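Long-range contact in dally-like, isoform A (Drosophila melanogaster, PDB 6XTZ), which is a glypican, probably a GPI-anchored cell-surface heparan sulfate proteoglycan, that binds Wnt and Hedgehog proteins and shields the Wnt lipid to enable signalling at a distance: residues 212-224 with 512-526. The protein carries 5 engineered substitutions. Sequence-based numbering, arbitrary orientation. Where two conformers were deposited one is given.
Sequences EVAKKVLNVRLNA and STKQTAQMASQLSHL
Gln515 reaches across to the chain beyond helix 185-216, its NE2 donating to Arg221 O at 2.9 Å. The N-H points nearly straight at the acceptor (163°), and the oxygen lies in the plane of the Gln515 amide. NE2 also donates to water 2, which accepts from Asn223 N, while OE1 takes a weak bond from Ser512 N. CG lies 3.7 Å from Val220 CG1, the two side chains crossing at about a right angle; extended beyond CG (chi2 178°), the chain carries the amide past the valine to the backbone. Shortened to an alanine, this residue would probably leave Arg221 O without the amide donor, take away the CG part of the packing on Val220 CG1 and cost Ser512 N its weak bond to OE1. Gln518, one helical turn on, grips less squarely: its NE2 approaches Asn219 O from above the carbonyl plane (3.1 Å), and its OE1 is linked through water 1 to Arg221 N.

The apolar side is made by Val220 CG2, 3.8 Å from Met519 SD, and by Val217 CG2, which meets the methyl CE. Met519 is bent at both chi2 and chi3, curling its thioether toward the two valines. Farther along, Val213 CG1 packs on His525 CB (3.6 Å). The antiparallel pairing (short helical axes 169° apart) joins the end of helix 185-216 and the loop after it to the start of helix 513-538 in the elongated, largely helical glypican core.

Ser512 and Gln515 form a capping box there, both its side-chain bonds weak. Asn223 lies against the Gln515 amide, the two amide planes inclined, and caps the next helix through OD1 to Cys226 N, with ND2 tied to Pro510 O. In the second shell, Tyr261 touches Val220, Gln515 and Met519, whereas Phe265 packs against Val213, Met519 and Leu526.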
loop_
_atom_site.group_PDB
_atom_site.type_symbol
_atom_site.label_atom_id
_atom_site.label_comp_id
_atom_site.label_asym_id
_atom_site.label_seq_id
_atom_site.Cartn_x
_atom_site.Cartn_y
_atom_site.Cartn_z
ATOM N N GLU A 212 -4.883 -3.219 -4.992
ATOM C CA GLU A 212 -5.725 -3.035 -6.169
ATOM C C GLU A 212 -5.001 -2.233 -7.244
ATOM O O GLU A 212 -5.026 -2.600 -8.425
ATOM C CB GLU A 212 -7.035 -2.351 -5.776
ATOM C CG GLU A 212 -7.901 -3.160 -4.823
ATOM C CD GLU A 212 -9.092 -2.375 -4.308
ATOM O OE1 GLU A 212 -9.092 -1.133 -4.441
ATOM O OE2 GLU A 212 -10.030 -3.001 -3.769
ATOM N N VAL A 213 -4.353 -1.130 -6.857
ATOM C CA VAL A 213 -3.668 -0.308 -7.850
ATOM C C VAL A 213 -2.459 -1.040 -8.416
ATOM O O VAL A 213 -2.118 -0.866 -9.591
ATOM C CB VAL A 213 -3.277 1.063 -7.260
ATOM C CG1 VAL A 213 -4.514 1.813 -6.791
ATOM C CG2 VAL A 213 -2.270 0.911 -6.129
ATOM N N ALA A 214 -1.799 -1.873 -7.607
ATOM C CA ALA A 214 -0.686 -2.663 -8.120
ATOM C C ALA A 214 -1.162 -3.657 -9.170
ATOM O O ALA A 214 -0.492 -3.867 -10.187
ATOM C CB ALA A 214 0.021 -3.388 -6.976
ATOM N N LYS A 215 -2.325 -4.272 -8.945
ATOM C CA LYS A 215 -2.862 -5.217 -9.918
ATOM C C LYS A 215 -3.236 -4.527 -11.225
ATOM O O LYS A 215 -3.087 -5.119 -12.299
ATOM C CB LYS A 215 -4.072 -5.940 -9.328
ATOM C CG LYS A 215 -4.593 -7.089 -10.174
ATOM C CD LYS A 215 -5.717 -7.825 -9.456
ATOM C CE LYS A 215 -6.239 -8.991 -10.279
ATOM N NZ LYS A 215 -7.343 -9.708 -9.582
ATOM N N LYS A 216 -3.714 -3.283 -11.156
ATOM C CA LYS A 216 -4.093 -2.557 -12.363
ATOM C C LYS A 216 -2.890 -2.160 -13.212
ATOM O O LYS A 216 -3.053 -1.915 -14.413
ATOM C CB LYS A 216 -4.899 -1.313 -11.998
ATOM C CG LYS A 216 -6.284 -1.597 -11.443
ATOM C CD LYS A 216 -7.227 -2.064 -12.537
ATOM C CE LYS A 216 -8.645 -2.219 -12.016
ATOM N NZ LYS A 216 -9.588 -2.629 -13.094
ATOM N N VAL A 217 -1.694 -2.082 -12.621
ATOM C CA VAL A 217 -0.496 -1.781 -13.397
ATOM C C VAL A 217 -0.232 -2.864 -14.434
ATOM O O VAL A 217 0.414 -2.604 -15.455
ATOM C CB VAL A 217 0.710 -1.586 -12.448
ATOM C CG1 VAL A 217 1.981 -1.276 -13.223
ATOM C CG2 VAL A 217 0.423 -0.470 -11.459
ATOM N N LEU A 218 -0.748 -4.076 -14.210
ATOM C CA LEU A 218 -0.596 -5.159 -15.175
ATOM C C LEU A 218 -1.274 -4.856 -16.505
ATOM O O LEU A 218 -0.942 -5.490 -17.512
ATOM C CB LEU A 218 -1.162 -6.459 -14.600
ATOM C CG LEU A 218 -0.490 -7.023 -13.349
ATOM C CD1 LEU A 218 -1.251 -8.236 -12.837
ATOM C CD2 LEU A 218 0.949 -7.386 -13.645
ATOM N N ASN A 219 -2.217 -3.914 -16.531
ATOM C CA ASN A 219 -2.924 -3.573 -17.759
ATOM C C ASN A 219 -2.088 -2.742 -18.723
ATOM O O ASN A 219 -2.497 -2.566 -19.875
ATOM C CB ASN A 219 -4.214 -2.816 -17.432
ATOM C CG ASN A 219 -5.150 -3.611 -16.545
ATOM O OD1 ASN A 219 -5.118 -4.843 -16.531
ATOM N ND2 ASN A 219 -5.994 -2.909 -15.796
ATOM N N VAL A 220 -0.942 -2.229 -18.289
ATOM C CA VAL A 220 -0.114 -1.362 -19.120
ATOM C C VAL A 220 0.839 -2.230 -19.931
ATOM O O VAL A 220 1.702 -2.914 -19.370
ATOM C CB VAL A 220 0.656 -0.343 -18.269
ATOM C CG1 VAL A 220 1.363 0.665 -19.162
ATOM C CG2 VAL A 220 -0.286 0.360 -17.303
ATOM N N ARG A 221 0.688 -2.196 -21.251
ATOM C CA ARG A 221 1.535 -2.965 -22.148
ATOM C C ARG A 221 2.789 -2.178 -22.507
ATOM O O ARG A 221 2.792 -0.944 -22.515
ATOM C CB ARG A 221 0.779 -3.336 -23.424
ATOM C CG ARG A 221 -0.468 -4.172 -23.195
ATOM C CD ARG A 221 -1.195 -4.436 -24.504
ATOM N NE ARG A 221 -2.377 -5.273 -24.321
ATOM C CZ ARG A 221 -3.592 -4.802 -24.057
ATOM N NH1 ARG A 221 -4.610 -5.639 -23.907
ATOM N NH2 ARG A 221 -3.790 -3.497 -23.942
ATOM N N LEU A 222 3.859 -2.908 -22.801
ATOM C CA LEU A 222 5.075 -2.280 -23.293
ATOM C C LEU A 222 4.831 -1.677 -24.672
ATOM O O LEU A 222 4.024 -2.179 -25.458
ATOM C CB LEU A 222 6.212 -3.299 -23.354
ATOM C CG LEU A 222 6.537 -3.989 -22.028
ATOM C CD1 LEU A 222 7.659 -5.001 -22.203
ATOM C CD2 LEU A 222 6.901 -2.964 -20.970
ATOM N N ASN A 223 5.525 -0.580 -24.960
ATOM C CA ASN A 223 5.366 0.116 -26.228
ATOM C C ASN A 223 6.440 -0.319 -27.220
ATOM O O ASN A 223 7.384 -1.038 -26.885
ATOM C CB ASN A 223 5.395 1.636 -26.022
ATOM C CG ASN A 223 6.643 2.113 -25.300
ATOM O OD1 ASN A 223 7.746 1.616 -25.531
ATOM N ND2 ASN A 223 6.472 3.090 -24.419
ATOM N N ALA A 224 6.282 0.140 -28.465
ATOM C CA ALA A 224 7.206 -0.241 -29.529
ATOM C C ALA A 224 8.620 0.255 -29.261
ATOM O O ALA A 224 9.590 -0.424 -29.620
ATOM C CB ALA A 224 6.704 0.285 -30.871
ATOM N N SER A 512 5.252 6.603 -22.880
ATOM C CA SER A 512 4.327 7.197 -23.830
ATOM C C SER A 512 3.117 7.784 -23.110
ATOM O O SER A 512 2.819 7.449 -21.959
ATOM C CB SER A 512 3.873 6.161 -24.859
ATOM O OG SER A 512 3.190 5.088 -24.234
ATOM N N THR A 513 2.411 8.671 -23.815
ATOM C CA THR A 513 1.230 9.302 -23.238
ATOM C C THR A 513 0.147 8.281 -22.912
ATOM O O THR A 513 -0.600 8.455 -21.942
ATOM C CB THR A 513 0.686 10.367 -24.192
ATOM O OG1 THR A 513 1.749 11.246 -24.579
ATOM C CG2 THR A 513 -0.415 11.180 -23.516
ATOM N N LYS A 514 0.045 7.212 -23.705
ATOM C CA LYS A 514 -0.953 6.185 -23.426
ATOM C C LYS A 514 -0.643 5.451 -22.127
ATOM O O LYS A 514 -1.557 5.101 -21.372
ATOM C CB LYS A 514 -1.038 5.200 -24.592
ATOM C CG LYS A 514 -2.021 4.059 -24.372
ATOM C CD LYS A 514 -2.022 3.084 -25.540
ATOM C CE LYS A 514 -2.988 1.934 -25.297
ATOM N NZ LYS A 514 -3.025 0.979 -26.438
ATOM N N GLN A 515 0.640 5.217 -21.845
ATOM C CA GLN A 515 1.009 4.489 -20.634
ATOM C C GLN A 515 0.745 5.321 -19.385
ATOM O O GLN A 515 0.198 4.814 -18.398
ATOM C CB GLN A 515 2.475 4.063 -20.701
ATOM C CG GLN A 515 2.761 2.982 -21.735
ATOM C CD GLN A 515 4.233 2.620 -21.808
ATOM O OE1 GLN A 515 5.103 3.475 -21.640
ATOM N NE2 GLN A 515 4.517 1.346 -22.053
ATOM N N THR A 516 1.120 6.602 -19.407
ATOM C CA THR A 516 0.897 7.445 -18.238
ATOM C C THR A 516 -0.585 7.734 -18.029
ATOM O O THR A 516 -1.010 7.994 -16.898
ATOM C CB THR A 516 1.678 8.751 -18.364
ATOM O OG1 THR A 516 1.089 9.567 -19.383
ATOM C CG2 THR A 516 3.125 8.465 -18.727
ATOM N N ALA A 517 -1.384 7.690 -19.098
ATOM C CA ALA A 517 -2.821 7.880 -18.940
ATOM C C ALA A 517 -3.462 6.683 -18.251
ATOM O O ALA A 517 -4.410 6.848 -17.475
ATOM C CB ALA A 517 -3.477 8.132 -20.297
ATOM N N GLN A 518 -2.953 5.474 -18.510
ATOM C CA GLN A 518 -3.446 4.299 -17.801
ATOM C C GLN A 518 -3.033 4.316 -16.336
ATOM O O GLN A 518 -3.749 3.777 -15.485
ATOM C CB GLN A 518 -2.938 3.019 -18.468
ATOM C CG GLN A 518 -3.433 2.803 -19.887
ATOM C CD GLN A 518 -2.940 1.495 -20.479
ATOM O OE1 GLN A 518 -2.019 1.478 -21.294
ATOM N NE2 GLN A 518 -3.553 0.391 -20.071
ATOM N N MET A 519 -1.886 4.920 -16.025
ATOM C CA MET A 519 -1.400 4.992 -14.654
ATOM C C MET A 519 -2.014 6.139 -13.862
ATOM O O MET A 519 -1.792 6.214 -12.649
ATOM C CB MET A 519 0.125 5.132 -14.647
ATOM C CG MET A 519 0.863 3.975 -15.302
ATOM S SD MET A 519 0.820 2.459 -14.327
ATOM C CE MET A 519 1.731 2.973 -12.876
ATOM N N ALA A 520 -2.778 7.021 -14.510
ATOM C CA ALA A 520 -3.249 8.233 -13.844
ATOM C C ALA A 520 -4.187 7.905 -12.689
ATOM O O ALA A 520 -4.023 8.422 -11.577
ATOM C CB ALA A 520 -3.935 9.153 -14.853
ATOM N N SER A 521 -5.183 7.049 -12.932
ATOM C CA SER A 521 -6.134 6.715 -11.876
ATOM C C SER A 521 -5.472 5.899 -10.773
ATOM O O SER A 521 -5.818 6.045 -9.595
ATOM C CB SER A 521 -7.326 5.961 -12.462
ATOM O OG SER A 521 -6.915 4.740 -13.047
ATOM N N GLN A 522 -4.521 5.035 -11.132
ATOM C CA GLN A 522 -3.797 4.271 -10.121
ATOM C C GLN A 522 -2.885 5.172 -9.303
ATOM O O GLN A 522 -2.702 4.955 -8.099
ATOM C CB GLN A 522 -2.991 3.153 -10.778
ATOM C CG GLN A 522 -3.779 1.881 -11.003
ATOM C CD GLN A 522 -5.065 2.121 -11.767
ATOM O OE1 GLN A 522 -5.050 2.653 -12.877
ATOM N NE2 GLN A 522 -6.188 1.739 -11.171
ATOM N N LEU A 523 -2.297 6.183 -9.942
ATOM C CA LEU A 523 -1.487 7.146 -9.208
ATOM C C LEU A 523 -2.348 7.978 -8.267
ATOM O O LEU A 523 -1.930 8.295 -7.148
ATOM C CB LEU A 523 -0.738 8.041 -10.192
ATOM C CG LEU A 523 0.427 8.859 -9.648
ATOM C CD1 LEU A 523 1.505 7.944 -9.094
ATOM C CD2 LEU A 523 0.981 9.746 -10.748
ATOM N N SER A 524 -3.563 8.327 -8.698
ATOM C CA SER A 524 -4.440 9.146 -7.870
ATOM C C SER A 524 -4.961 8.365 -6.670
ATOM O O SER A 524 -5.064 8.913 -5.566
ATOM C CB SER A 524 -5.599 9.681 -8.711
ATOM O OG SER A 524 -6.452 10.507 -7.939
ATOM N N HIS A 525 -5.300 7.088 -6.864
ATOM C CA HIS A 525 -5.756 6.269 -5.744
ATOM C C HIS A 525 -4.635 6.039 -4.739
ATOM O O HIS A 525 -4.867 6.075 -3.524
ATOM C CB HIS A 525 -6.296 4.932 -6.250
ATOM C CG HIS A 525 -7.565 5.048 -7.036
ATOM N ND1 HIS A 525 -8.477 6.060 -6.833
ATOM C CD2 HIS A 525 -8.074 4.277 -8.026
ATOM C CE1 HIS A 525 -9.493 5.908 -7.663
ATOM N NE2 HIS A 525 -9.273 4.833 -8.399
ATOM N N LEU A 526 -3.414 5.800 -5.225
ATOM C CA LEU A 526 -2.291 5.586 -4.319
ATOM C C LEU A 526 -1.988 6.839 -3.508
ATOM O O LEU A 526 -1.748 6.757 -2.298
ATOM C CB LEU A 526 -1.057 5.141 -5.103
ATOM C CG LEU A 526 0.176 4.797 -4.266
ATOM C CD1 LEU A 526 -0.135 3.674 -3.288
ATOM C CD2 LEU A 526 1.349 4.425 -5.156
HETATM O O HOH W 1 -0.746 -0.233 -22.624
HETATM O O HOH W 2 7.309 0.610 -22.549
#